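Local coordinates for L-glyceraldehyde 3-phosphate reductase (Clostridium beijerinckii, PDB 6HG6), which probably reduces aldehydes, furfural among them, using NADPH as the cofactor in a TIM-barrel aldo-keto reductase fold, at residues K46-T51 with S303-N308; T51-G56 with R89-I94; T58-A63 with E75-I80. One frame throughout, in Å; residues are numbered along the deposited sequence. Where two conformers were deposited one is given.

Interaction 1: residues K46-T51 with S303-N308. With NDP (NADPH dihydro-nicotinamide-adenine-dinucleotide phosphate), chain B.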
loop_
_atom_site.group_PDB
_atom_site.type_symbol
_atom_site.label_atom_id
_atom_site.label_comp_id
_atom_site.label_asym_id
_atom_site.label_seq_id
_atom_site.Cartn_x
_atom_site.Cartn_y
_atom_site.Cartn_z
ATOM N N LYS A 46 18.585 2.372 -0.473
ATOM C CA LYS A 46 18.747 2.941 -1.839
ATOM C C LYS A 46 18.561 1.848 -2.867
ATOM O O LYS A 46 17.793 2.069 -3.802
ATOM C CB LYS A 46 20.117 3.572 -2.074
ATOM C CG LYS A 46 20.258 4.998 -1.587
ATOM C CD LYS A 46 21.684 5.454 -1.501
ATOM C CE LYS A 46 22.505 5.192 -2.734
ATOM N NZ LYS A 46 23.957 5.353 -2.468
ATOM N N GLU A 47 19.246 0.717 -2.702
ATOM C CA GLU A 47 19.189 -0.388 -3.684
ATOM C C GLU A 47 17.769 -0.908 -3.779
ATOM O O GLU A 47 17.346 -1.273 -4.897
ATOM C CB GLU A 47 20.196 -1.493 -3.356
ATOM C CG GLU A 47 21.595 -1.034 -3.625
ATOM C CD GLU A 47 21.848 -0.582 -5.062
ATOM O OE1 GLU A 47 21.384 -1.291 -5.986
ATOM O OE2 GLU A 47 22.499 0.496 -5.255
ATOM N N LEU A 48 17.025 -0.934 -2.681
ATOM C CA LEU A 48 15.633 -1.441 -2.737
ATOM C C LEU A 48 14.792 -0.477 -3.586
ATOM O O LEU A 48 14.035 -0.948 -4.455
ATOM C CB LEU A 48 15.023 -1.580 -1.338
ATOM C CG LEU A 48 15.525 -2.748 -0.509
ATOM C CD1 LEU A 48 14.920 -2.693 0.897
ATOM C CD2 LEU A 48 15.174 -4.044 -1.186
ATOM N N CYS A 49 14.945 0.815 -3.368
ATOM C CA CYS A 49 14.183 1.843 -4.120
ATOM C C CYS A 49 14.562 1.799 -5.599
ATOM O O CYS A 49 13.663 1.834 -6.415
ATOM C CB CYS A 49 14.409 3.225 -3.544
ATOM S SG CYS A 49 13.600 3.401 -1.931
ATOM N N PHE A 50 15.848 1.765 -5.900
ATOM C CA PHE A 50 16.373 1.727 -7.268
ATOM C C PHE A 50 15.842 0.465 -7.948
ATOM O O PHE A 50 15.425 0.534 -9.122
ATOM C CB PHE A 50 17.900 1.738 -7.278
ATOM C CG PHE A 50 18.529 2.973 -6.677
ATOM C CD1 PHE A 50 17.842 4.172 -6.587
ATOM C CD2 PHE A 50 19.884 2.953 -6.368
ATOM C CE1 PHE A 50 18.441 5.300 -6.034
ATOM C CE2 PHE A 50 20.496 4.087 -5.863
ATOM C CZ PHE A 50 19.783 5.258 -5.725
ATOM N N THR A 51 15.899 -0.684 -7.267
ATOM C CA THR A 51 15.394 -1.951 -7.843
ATOM C C THR A 51 13.902 -1.800 -8.148
ATOM O O THR A 51 13.495 -2.163 -9.246
ATOM C CB THR A 51 15.657 -3.144 -6.920
ATOM O OG1 THR A 51 17.067 -3.176 -6.712
ATOM C CG2 THR A 51 15.163 -4.428 -7.529
ATOM N N SER A 303 16.246 -9.028 -4.413
ATOM C CA SER A 303 15.778 -10.280 -5.059
ATOM C C SER A 303 14.276 -10.454 -4.804
ATOM O O SER A 303 13.609 -11.047 -5.662
ATOM C CB SER A 303 16.567 -11.492 -4.601
ATOM O OG SER A 303 16.485 -11.631 -3.191
ATOM N N GLN A 304 13.745 -9.985 -3.670
ATOM C CA GLN A 304 12.303 -10.147 -3.368
ATOM C C GLN A 304 11.481 -9.285 -4.312
ATOM O O GLN A 304 10.424 -9.741 -4.745
ATOM C CB GLN A 304 11.973 -9.843 -1.919
ATOM C CG GLN A 304 12.612 -10.874 -1.000
ATOM C CD GLN A 304 12.570 -10.447 0.442
ATOM O OE1 GLN A 304 12.469 -9.260 0.737
ATOM N NE2 GLN A 304 12.730 -11.417 1.333
ATOM N N ILE A 305 11.950 -8.081 -4.631
ATOM C CA ILE A 305 11.235 -7.226 -5.603
ATOM C C ILE A 305 11.224 -7.952 -6.958
ATOM O O ILE A 305 10.167 -8.056 -7.578
ATOM C CB ILE A 305 11.908 -5.850 -5.658
ATOM C CG1 ILE A 305 11.815 -5.192 -4.279
ATOM C CG2 ILE A 305 11.268 -4.985 -6.734
ATOM C CD1 ILE A 305 12.459 -3.834 -4.172
ATOM N N ILE A 306 12.385 -8.357 -7.416
ATOM C CA ILE A 306 12.562 -8.980 -8.753
ATOM C C ILE A 306 11.670 -10.230 -8.861
ATOM O O ILE A 306 11.001 -10.369 -9.878
ATOM C CB ILE A 306 14.063 -9.225 -8.979
ATOM C CG1 ILE A 306 14.773 -7.876 -9.102
ATOM C CG2 ILE A 306 14.293 -10.097 -10.198
ATOM C CD1 ILE A 306 16.275 -7.918 -8.982
ATOM N N GLU A 307 11.598 -11.093 -7.846
ATOM C CA GLU A 307 10.676 -12.268 -7.889
ATOM C C GLU A 307 9.221 -11.771 -7.935
ATOM O O GLU A 307 8.394 -12.334 -8.638
ATOM C CB GLU A 307 10.857 -13.160 -6.654
ATOM C CG GLU A 307 9.707 -14.156 -6.438
ATOM C CD GLU A 307 9.941 -15.292 -5.439
ATOM O OE1 GLU A 307 10.956 -16.062 -5.614
ATOM O OE2 GLU A 307 9.097 -15.412 -4.470
ATOM N N ASN A 308 8.882 -10.782 -7.157
ATOM C CA ASN A 308 7.457 -10.434 -6.974
ATOM C C ASN A 308 6.885 -9.754 -8.216
ATOM O O ASN A 308 5.685 -9.879 -8.399
ATOM C CB ASN A 308 7.231 -9.518 -5.776
ATOM C CG ASN A 308 7.437 -10.185 -4.437
ATOM O OD1 ASN A 308 7.638 -11.409 -4.365
ATOM N ND2 ASN A 308 7.414 -9.356 -3.390
HETATM P PA NDP B . 3.976 -8.072 2.556
HETATM O O1A NDP B . 2.786 -8.797 3.090
HETATM O O2A NDP B . 4.307 -7.949 1.103
HETATM O O5B NDP B . 5.293 -8.534 3.356
HETATM C C5B NDP B . 6.582 -7.972 2.991
HETATM C C4B NDP B . 7.681 -8.823 3.572
HETATM O O4B NDP B . 7.491 -10.184 3.106
HETATM C C3B NDP B . 9.119 -8.460 3.179
HETATM O O3B NDP B . 9.718 -7.493 4.038
HETATM C C2B NDP B . 9.806 -9.814 3.298
HETATM O O2B NDP B . 10.049 -10.041 4.683
HETATM C C1B NDP B . 8.732 -10.768 2.790
HETATM N N9A NDP B . 8.732 -11.016 1.353
HETATM C C8A NDP B . 8.450 -10.121 0.350
HETATM N N7A NDP B . 8.474 -10.654 -0.847
HETATM C C5A NDP B . 8.790 -11.987 -0.622
HETATM C C6A NDP B . 8.963 -13.081 -1.492
HETATM N N6A NDP B . 8.836 -12.997 -2.814
HETATM N N1A NDP B . 9.265 -14.284 -0.939
HETATM C C2A NDP B . 9.389 -14.360 0.394
HETATM N N3A NDP B . 9.242 -13.403 1.308
HETATM C C4A NDP B . 8.938 -12.225 0.732
HETATM O O3 NDP B . 3.841 -6.527 3.014
HETATM P PN NDP B . 3.974 -5.732 4.397
HETATM O O1N NDP B . 5.425 -5.446 4.600
HETATM O O2N NDP B . 3.182 -6.384 5.483
HETATM O O5D NDP B . 3.225 -4.361 3.997
HETATM C C5D NDP B . 3.562 -3.755 2.723
HETATM C C4D NDP B . 3.284 -2.272 2.791
HETATM O O4D NDP B . 1.884 -2.063 3.052
HETATM C C3D NDP B . 3.963 -1.500 3.919
HETATM O O3D NDP B . 5.325 -1.247 3.604
HETATM C C2D NDP B . 3.080 -0.247 3.953
HETATM O O2D NDP B . 3.443 0.632 2.920
HETATM C C1D NDP B . 1.687 -0.822 3.711
HETATM N N1N NDP B . 0.944 -1.054 4.974
HETATM C C2N NDP B . -0.141 -0.268 5.280
HETATM C C3N NDP B . -0.699 -0.238 6.529
HETATM C C7N NDP B . -1.882 0.659 6.781
HETATM O O7N NDP B . -2.280 1.450 5.906
HETATM N N7N NDP B . -2.451 0.579 7.984
HETATM C C4N NDP B . -0.086 -1.121 7.582
HETATM C C5N NDP B . 0.937 -2.069 7.092
HETATM C C6N NDP B . 1.341 -2.056 5.841
HETATM P P2B NDP B . 11.352 -10.914 5.073
HETATM O O1X NDP B . 12.465 -10.813 4.048
HETATM O O2X NDP B . 11.776 -10.357 6.423
HETATM O O3X NDP B . 10.775 -12.318 5.170
#
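Leu-48 and Thr-51 of helix 42-54 meet Ile-305 and Ile-306 of helix 302-308. The axes of 46-51 and 303-308 run nearly parallel, 18° apart, and come within 9.7 Å. The tight part is buried. Ile-305 CD1 lies 3.3 Å from Leu-48 O and 4.0 Å from Leu-48 CD2, touching backbone and side chain; the two side chains meet at a slant. Thr-51 CG2 carries the other half. It reaches Ile-305 CG2 at 4.0 Å and Ile-306 CG1 at 3.8 Å, crossing Ile-306 at about a right angle. Thr-51 OG1 hydrogen-bonds Glu-47 O at 2.6 Å. OG1 sits beside the backbone N (chi1 -58°), which leaves CG2 anti to that N and facing the isoleucines. The loose side is at exposed Ile-306, which adds little area. Another face of helix 302-308 grips NADPH. Gln-304 NE2 bonds phosphate oxygen O1X at 2.8 Å and Asn-308 ND2 bonds adenine N7A at 3.0 Å. N6A donates almost straight to Glu-307 OE2; its short, bent bond to Asn-308 OD1 is doubtful in geometry. Helix 42-54 follows the first barrel strand, 28-31, and helix 302-308 the last, 294-297; helix 42-54 also packs on helix 72-85.

Interaction 2: residues T51-G56 with R89-I94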
loop_
_atom_site.group_PDB
_atom_site.type_symbol
_atom_site.label_atom_id
_atom_site.label_comp_id
_atom_site.label_asym_id
_atom_site.label_seq_id
_atom_site.Cartn_x
_atom_site.Cartn_y
_atom_site.Cartn_z
ATOM N N THR A 51 15.899 -0.684 -7.267
ATOM C CA THR A 51 15.394 -1.951 -7.843
ATOM C C THR A 51 13.902 -1.800 -8.148
ATOM O O THR A 51 13.495 -2.163 -9.246
ATOM C CB THR A 51 15.657 -3.144 -6.920
ATOM O OG1 THR A 51 17.067 -3.176 -6.712
ATOM C CG2 THR A 51 15.163 -4.428 -7.529
ATOM N N ALA A 52 13.126 -1.222 -7.239
ATOM C CA ALA A 52 11.678 -1.053 -7.404
ATOM C C ALA A 52 11.414 -0.225 -8.675
ATOM O O ALA A 52 10.688 -0.678 -9.577
ATOM C CB ALA A 52 11.096 -0.385 -6.202
ATOM N N PHE A 53 12.027 0.948 -8.755
ATOM C CA PHE A 53 11.792 1.880 -9.884
ATOM C C PHE A 53 12.297 1.262 -11.183
ATOM O O PHE A 53 11.633 1.424 -12.218
ATOM C CB PHE A 53 12.413 3.244 -9.590
ATOM C CG PHE A 53 12.046 4.328 -10.575
ATOM C CD1 PHE A 53 10.719 4.623 -10.802
ATOM C CD2 PHE A 53 13.020 5.081 -11.201
ATOM C CE1 PHE A 53 10.350 5.598 -11.738
ATOM C CE2 PHE A 53 12.671 6.062 -12.119
ATOM C CZ PHE A 53 11.336 6.320 -12.379
ATOM N N ASP A 54 13.443 0.575 -11.171
ATOM C CA ASP A 54 14.007 -0.024 -12.398
ATOM C C ASP A 54 13.050 -1.071 -12.970
ATOM O O ASP A 54 13.202 -1.382 -14.142
ATOM C CB ASP A 54 15.378 -0.648 -12.146
ATOM C CG ASP A 54 16.523 0.344 -12.081
ATOM O OD1 ASP A 54 16.304 1.522 -12.337
ATOM O OD2 ASP A 54 17.666 -0.132 -11.870
ATOM N N ASN A 55 12.179 -1.649 -12.127
ATOM C CA ASN A 55 11.203 -2.712 -12.506
ATOM C C ASN A 55 9.804 -2.120 -12.694
ATOM O O ASN A 55 8.830 -2.892 -12.772
ATOM C CB ASN A 55 11.232 -3.827 -11.468
ATOM C CG ASN A 55 12.491 -4.635 -11.644
ATOM O OD1 ASN A 55 13.491 -4.408 -10.956
ATOM N ND2 ASN A 55 12.518 -5.461 -12.656
ATOM N N GLY A 56 9.705 -0.792 -12.766
ATOM C CA GLY A 56 8.452 -0.084 -13.092
ATOM C C GLY A 56 7.574 0.198 -11.920
ATOM O O GLY A 56 6.482 0.731 -12.142
ATOM N N ARG A 89 11.172 12.685 -9.702
ATOM C CA ARG A 89 10.021 12.892 -8.787
ATOM C C ARG A 89 8.696 12.942 -9.556
ATOM O O ARG A 89 7.669 12.453 -9.007
ATOM C CB ARG A 89 10.216 14.117 -7.895
ATOM C CG ARG A 89 9.219 14.207 -6.757
ATOM C CD ARG A 89 8.043 15.044 -7.150
ATOM N NE ARG A 89 7.048 15.017 -6.068
ATOM C CZ ARG A 89 6.138 14.063 -5.871
ATOM N NH1 ARG A 89 6.093 12.993 -6.646
ATOM N NH2 ARG A 89 5.276 14.159 -4.876
ATOM N N ASP A 90 8.693 13.475 -10.778
ATOM C CA ASP A 90 7.409 13.599 -11.512
ATOM C C ASP A 90 6.990 12.246 -12.118
ATOM O O ASP A 90 5.937 12.166 -12.710
ATOM C CB ASP A 90 7.499 14.741 -12.507
ATOM C CG ASP A 90 7.533 16.098 -11.836
ATOM O OD1 ASP A 90 7.262 16.190 -10.638
ATOM O OD2 ASP A 90 7.861 17.072 -12.558
ATOM N N GLU A 91 7.845 11.241 -12.037
ATOM C CA GLU A 91 7.519 9.868 -12.436
ATOM C C GLU A 91 7.112 9.056 -11.215
ATOM O O GLU A 91 6.853 7.847 -11.412
ATOM C CB GLU A 91 8.723 9.258 -13.127
ATOM C CG GLU A 91 8.897 9.750 -14.538
ATOM C CD GLU A 91 10.191 9.278 -15.162
ATOM O OE1 GLU A 91 10.323 8.074 -15.397
ATOM O OE2 GLU A 91 11.073 10.141 -15.354
ATOM N N LEU A 92 7.102 9.632 -10.016
ATOM C CA LEU A 92 6.812 8.836 -8.802
ATOM C C LEU A 92 5.501 9.267 -8.185
ATOM O O LEU A 92 5.174 10.431 -8.236
ATOM C CB LEU A 92 7.929 9.002 -7.776
ATOM C CG LEU A 92 9.303 8.543 -8.225
ATOM C CD1 LEU A 92 10.332 8.831 -7.153
ATOM C CD2 LEU A 92 9.304 7.077 -8.599
ATOM N N LEU A 93 4.794 8.334 -7.585
ATOM C CA LEU A 93 3.679 8.665 -6.690
ATOM C C LEU A 93 4.159 8.363 -5.283
ATOM O O LEU A 93 4.562 7.197 -4.974
ATOM C CB LEU A 93 2.407 7.862 -6.926
ATOM C CG LEU A 93 1.733 8.045 -8.249
ATOM C CD1 LEU A 93 0.452 7.211 -8.267
ATOM C CD2 LEU A 93 1.492 9.507 -8.556
ATOM N N ILE A 94 4.188 9.395 -4.466
ATOM C CA ILE A 94 4.621 9.291 -3.072
ATOM C C ILE A 94 3.421 9.566 -2.189
ATOM O O ILE A 94 2.722 10.574 -2.381
ATOM C CB ILE A 94 5.770 10.264 -2.811
ATOM C CG1 ILE A 94 6.931 10.018 -3.778
ATOM C CG2 ILE A 94 6.164 10.156 -1.348
ATOM C CD1 ILE A 94 7.934 11.148 -3.827
#
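Phe-53 reaches from the last turn of helix 42-54 to Glu-91 and Leu-92, and its ring carries the whole contact. CG lies anti to the backbone N (chi1 -171°), which sends the ring out from the helix toward 89-94. Two neighbouring ring atoms, CD1 and CE1, rest on one methyl: Leu-92 CD2 is 3.6 Å from Phe-53 CD1 and the same from CE1. This methyl approaches the ring obliquely. The CB of Leu-92 does not point at the helix; CG beside the backbone N (chi1 -61°) and the next torsion bring CD2 over to the ring. Glu-91 comes from another direction. Its chain is extended beyond CG and crosses Phe-53 at about a right angle. OE1 sits at the ring edge, near the ring plane, 3.6 Å from Phe-53 CZ. Such an edge position is probably mildly favourable, because ring hydrogens are slightly positive. The carboxylate is fixed from outside: OE1 takes a hydrogen bond from Tyr-10 OH and a salt bridge from Arg-9. Tyr-88 and several residues of the N-terminal loop also pack on the Phe-53 ring. Just beyond it, Gly-56 has positive phi, Gly-56 N bonds Phe-53 O at 3.0 Å, and Ile-57 N bonds Ala-52 O. This is a Schellman motif, closing the first outer helix of the alpha/beta barrel before strand 59-61.

Interaction 3: residues T58-A63 with E75-I80. With NDP (NADPH dihydro-nicotinamide-adenine-dinucleotide phosphate), chain B; EDO (1,2-ethanediol), chain E.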
loop_
_atom_site.group_PDB
_atom_site.type_symbol
_atom_site.label_atom_id
_atom_site.label_comp_id
_atom_site.label_asym_id
_atom_site.label_seq_id
_atom_site.Cartn_x
_atom_site.Cartn_y
_atom_site.Cartn_z
ATOM N N THR A 58 6.357 2.592 -9.566
ATOM C CA THR A 58 6.394 4.063 -9.554
ATOM C C THR A 58 5.799 4.602 -8.264
ATOM O O THR A 58 5.739 5.859 -8.122
ATOM C CB THR A 58 5.626 4.596 -10.760
ATOM O OG1 THR A 58 4.295 4.064 -10.743
ATOM C CG2 THR A 58 6.319 4.229 -12.036
ATOM N N HIS A 59 5.239 3.737 -7.441
ATOM C CA HIS A 59 4.518 4.176 -6.232
ATOM C C HIS A 59 5.257 3.693 -4.995
ATOM O O HIS A 59 5.467 2.477 -4.863
ATOM C CB HIS A 59 3.068 3.754 -6.292
ATOM C CG HIS A 59 2.330 4.063 -5.048
ATOM N ND1 HIS A 59 2.585 5.244 -4.321
ATOM C CD2 HIS A 59 1.321 3.427 -4.416
ATOM C CE1 HIS A 59 1.770 5.256 -3.268
ATOM N NE2 HIS A 59 0.965 4.186 -3.322
ATOM N N PHE A 60 5.683 4.656 -4.183
ATOM C CA PHE A 60 6.332 4.471 -2.876
ATOM C C PHE A 60 5.348 4.932 -1.810
ATOM O O PHE A 60 4.914 6.102 -1.830
ATOM C CB PHE A 60 7.677 5.201 -2.814
ATOM C CG PHE A 60 8.684 4.576 -3.736
ATOM C CD1 PHE A 60 8.742 4.974 -5.056
ATOM C CD2 PHE A 60 9.509 3.547 -3.322
ATOM C CE1 PHE A 60 9.632 4.376 -5.933
ATOM C CE2 PHE A 60 10.399 2.939 -4.199
ATOM C CZ PHE A 60 10.475 3.369 -5.502
ATOM N N ASP A 61 5.021 4.020 -0.904
ATOM C CA ASP A 61 4.007 4.271 0.149
ATOM C C ASP A 61 4.711 4.440 1.487
ATOM O O ASP A 61 5.471 3.562 1.916
ATOM C CB ASP A 61 2.993 3.123 0.201
ATOM C CG ASP A 61 1.889 3.340 1.207
ATOM O OD1 ASP A 61 1.012 4.230 0.968
ATOM O OD2 ASP A 61 2.006 2.720 2.304
ATOM N N LEU A 62 4.460 5.571 2.114
ATOM C CA LEU A 62 4.955 5.892 3.457
ATOM C C LEU A 62 3.792 6.275 4.348
ATOM O O LEU A 62 2.621 6.329 3.906
ATOM C CB LEU A 62 5.964 7.029 3.342
ATOM C CG LEU A 62 7.225 6.644 2.599
ATOM C CD1 LEU A 62 7.092 7.069 1.131
ATOM C CD2 LEU A 62 8.413 7.277 3.255
ATOM N N ALA A 63 4.124 6.491 5.604
ATOM C CA ALA A 63 3.233 7.020 6.636
ATOM C C ALA A 63 4.157 7.775 7.581
ATOM O O ALA A 63 5.378 7.471 7.669
ATOM C CB ALA A 63 2.477 5.962 7.409
ATOM N N GLU A 75 12.355 10.330 6.611
ATOM C CA GLU A 75 13.667 11.016 6.558
ATOM C C GLU A 75 14.622 10.264 5.631
ATOM O O GLU A 75 15.353 10.901 4.862
ATOM C CB GLU A 75 14.283 11.145 7.951
ATOM C CG GLU A 75 13.638 12.225 8.778
ATOM C CD GLU A 75 14.378 12.564 10.070
ATOM O OE1 GLU A 75 15.377 11.886 10.386
ATOM O OE2 GLU A 75 13.950 13.495 10.753
ATOM N N ASN A 76 14.675 8.943 5.753
ATOM C CA ASN A 76 15.532 8.125 4.877
ATOM C C ASN A 76 15.104 8.296 3.405
ATOM O O ASN A 76 15.998 8.476 2.542
ATOM C CB ASN A 76 15.560 6.682 5.358
ATOM C CG ASN A 76 16.451 6.506 6.569
ATOM O OD1 ASN A 76 17.498 7.169 6.678
ATOM N ND2 ASN A 76 16.153 5.511 7.392
ATOM N N PHE A 77 13.819 8.217 3.119
ATOM C CA PHE A 77 13.308 8.373 1.741
ATOM C C PHE A 77 13.630 9.799 1.264
ATOM O O PHE A 77 14.019 9.996 0.103
ATOM C CB PHE A 77 11.817 8.081 1.670
ATOM C CG PHE A 77 11.356 7.948 0.244
ATOM C CD1 PHE A 77 11.842 6.919 -0.542
ATOM C CD2 PHE A 77 10.452 8.833 -0.293
ATOM C CE1 PHE A 77 11.411 6.757 -1.843
ATOM C CE2 PHE A 77 10.024 8.669 -1.607
ATOM C CZ PHE A 77 10.517 7.651 -2.377
ATOM N N GLY A 78 13.562 10.768 2.180
ATOM C CA GLY A 78 13.921 12.155 1.846
ATOM C C GLY A 78 15.358 12.230 1.369
ATOM O O GLY A 78 15.656 12.959 0.424
ATOM N N ARG A 79 16.259 11.511 2.027
ATOM C CA ARG A 79 17.678 11.482 1.648
ATOM C C ARG A 79 17.835 10.772 0.300
ATOM O O ARG A 79 18.667 11.203 -0.510
ATOM C CB ARG A 79 18.513 10.810 2.729
ATOM C CG ARG A 79 19.998 10.884 2.464
ATOM C CD ARG A 79 20.720 10.192 3.625
ATOM N NE ARG A 79 22.130 10.066 3.352
ATOM C CZ ARG A 79 22.949 9.260 4.038
ATOM N NH1 ARG A 79 22.477 8.500 5.023
ATOM N NH2 ARG A 79 24.228 9.202 3.704
ATOM N N ILE A 80 17.098 9.697 0.066
ATOM C CA ILE A 80 17.214 8.976 -1.224
ATOM C C ILE A 80 16.728 9.911 -2.357
ATOM O O ILE A 80 17.375 9.950 -3.447
ATOM C CB ILE A 80 16.430 7.669 -1.114
ATOM C CG1 ILE A 80 17.121 6.727 -0.114
ATOM C CG2 ILE A 80 16.301 7.032 -2.507
ATOM C CD1 ILE A 80 16.247 5.600 0.333
HETATM P PA NDP B . 3.976 -8.072 2.556
HETATM O O1A NDP B . 2.786 -8.797 3.090
HETATM O O2A NDP B . 4.307 -7.949 1.103
HETATM O O5B NDP B . 5.293 -8.534 3.356
HETATM C C5B NDP B . 6.582 -7.972 2.991
HETATM C C4B NDP B . 7.681 -8.823 3.572
HETATM O O4B NDP B . 7.491 -10.184 3.106
HETATM C C3B NDP B . 9.119 -8.460 3.179
HETATM O O3B NDP B . 9.718 -7.493 4.038
HETATM C C2B NDP B . 9.806 -9.814 3.298
HETATM O O2B NDP B . 10.049 -10.041 4.683
HETATM C C1B NDP B . 8.732 -10.768 2.790
HETATM N N9A NDP B . 8.732 -11.016 1.353
HETATM C C8A NDP B . 8.450 -10.121 0.350
HETATM N N7A NDP B . 8.474 -10.654 -0.847
HETATM C C5A NDP B . 8.790 -11.987 -0.622
HETATM C C6A NDP B . 8.963 -13.081 -1.492
HETATM N N6A NDP B . 8.836 -12.997 -2.814
HETATM N N1A NDP B . 9.265 -14.284 -0.939
HETATM C C2A NDP B . 9.389 -14.360 0.394
HETATM N N3A NDP B . 9.242 -13.403 1.308
HETATM C C4A NDP B . 8.938 -12.225 0.732
HETATM O O3 NDP B . 3.841 -6.527 3.014
HETATM P PN NDP B . 3.974 -5.732 4.397
HETATM O O1N NDP B . 5.425 -5.446 4.600
HETATM O O2N NDP B . 3.182 -6.384 5.483
HETATM O O5D NDP B . 3.225 -4.361 3.997
HETATM C C5D NDP B . 3.562 -3.755 2.723
HETATM C C4D NDP B . 3.284 -2.272 2.791
HETATM O O4D NDP B . 1.884 -2.063 3.052
HETATM C C3D NDP B . 3.963 -1.500 3.919
HETATM O O3D NDP B . 5.325 -1.247 3.604
HETATM C C2D NDP B . 3.080 -0.247 3.953
HETATM O O2D NDP B . 3.443 0.632 2.920
HETATM C C1D NDP B . 1.687 -0.822 3.711
HETATM N N1N NDP B . 0.944 -1.054 4.974
HETATM C C2N NDP B . -0.141 -0.268 5.280
HETATM C C3N NDP B . -0.699 -0.238 6.529
HETATM C C7N NDP B . -1.882 0.659 6.781
HETATM O O7N NDP B . -2.280 1.450 5.906
HETATM N N7N NDP B . -2.451 0.579 7.984
HETATM C C4N NDP B . -0.086 -1.121 7.582
HETATM C C5N NDP B . 0.937 -2.069 7.092
HETATM C C6N NDP B . 1.341 -2.056 5.841
HETATM P P2B NDP B . 11.352 -10.914 5.073
HETATM O O1X NDP B . 12.465 -10.813 4.048
HETATM O O2X NDP B . 11.776 -10.357 6.423
HETATM O O3X NDP B . 10.775 -12.318 5.170
HETATM C C1 EDO E . 20.646 5.448 7.475
HETATM O O1 EDO E . 20.468 6.675 6.788
HETATM C C2 EDO E . 20.013 5.422 8.816
HETATM O O2 EDO E . 18.824 4.652 8.898
#
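Phe-60 and Phe-77 form an oblique aromatic pair. The ring centroids are 5.4 Å apart and the planes are turned 33° against each other. The Phe-77 ring reaches the root of its partner, with CZ 3.8 Å from Phe-60 CB and CE1 4.0 Å from Phe-60 CG. Phe-77 gets there because its CG is anti to the backbone N (chi1 -168°), which carries the ring off helix 72-85 toward the strand. Leu-62 packs nearer the helix backbone. Its CD2 lies 3.8 Å from Phe-77 CB, and CD1 is 4.1 Å from Phe-77 CD2. The second torsion of Leu-62, 96°, lies away from a staggered position; with it there, both methyls reach Phe-77. Phe-60, Leu-62 and Phe-77 are all buried. They belong to a right-handed beta-alpha-beta unit of the TIM barrel: strand 59-61, helix 72-85 and strand 93-98, whose Ile-94 also touches Leu-62 and Phe-77. Between the two residues that meet the helix lies Asp-61, whose side chain is directed to the cofactor instead. Asp-61 OD2 takes a hydrogen bond of 2.6 Å from the ribose hydroxyl O2D of NADPH and a salt bridge from Lys-97, while OD1 is bonded by Ser-95. Asn-76 OD1 and ND2 bond the two hydroxyls of an ethanediol, probably from the crystallisation liquor, and ND2 also bonds Phe-36 O.

In the fold
Helix 42-54 supplies one side of interactions 1 and 2 and packs on interaction 3. Thr-51 belongs to both interaction 1 and interaction 2, and Ile-305 CG2 packs 4.0 Å from Ala-52 CA. At interaction 3, Cys-49 SG is 4.0 Å from Phe-77 CE1. Interactions 2 and 3 join through the barrel sheet: Leu-93 N lies 2.7 Å from Thr-58 O, a probable hydrogen bond between neighbouring strands. Their centres are about 10 Å apart. Interactions 1 and 3, with centres about 14 Å apart, touch different parts of NADPH. The 303-308 helix holds the adenine and its ribose phosphate, and strand 59-61 reaches the nicotinamide ribose. Interaction 2 lies farther off; the Leu-92 side chain is about 11 Å from that of Asp-61.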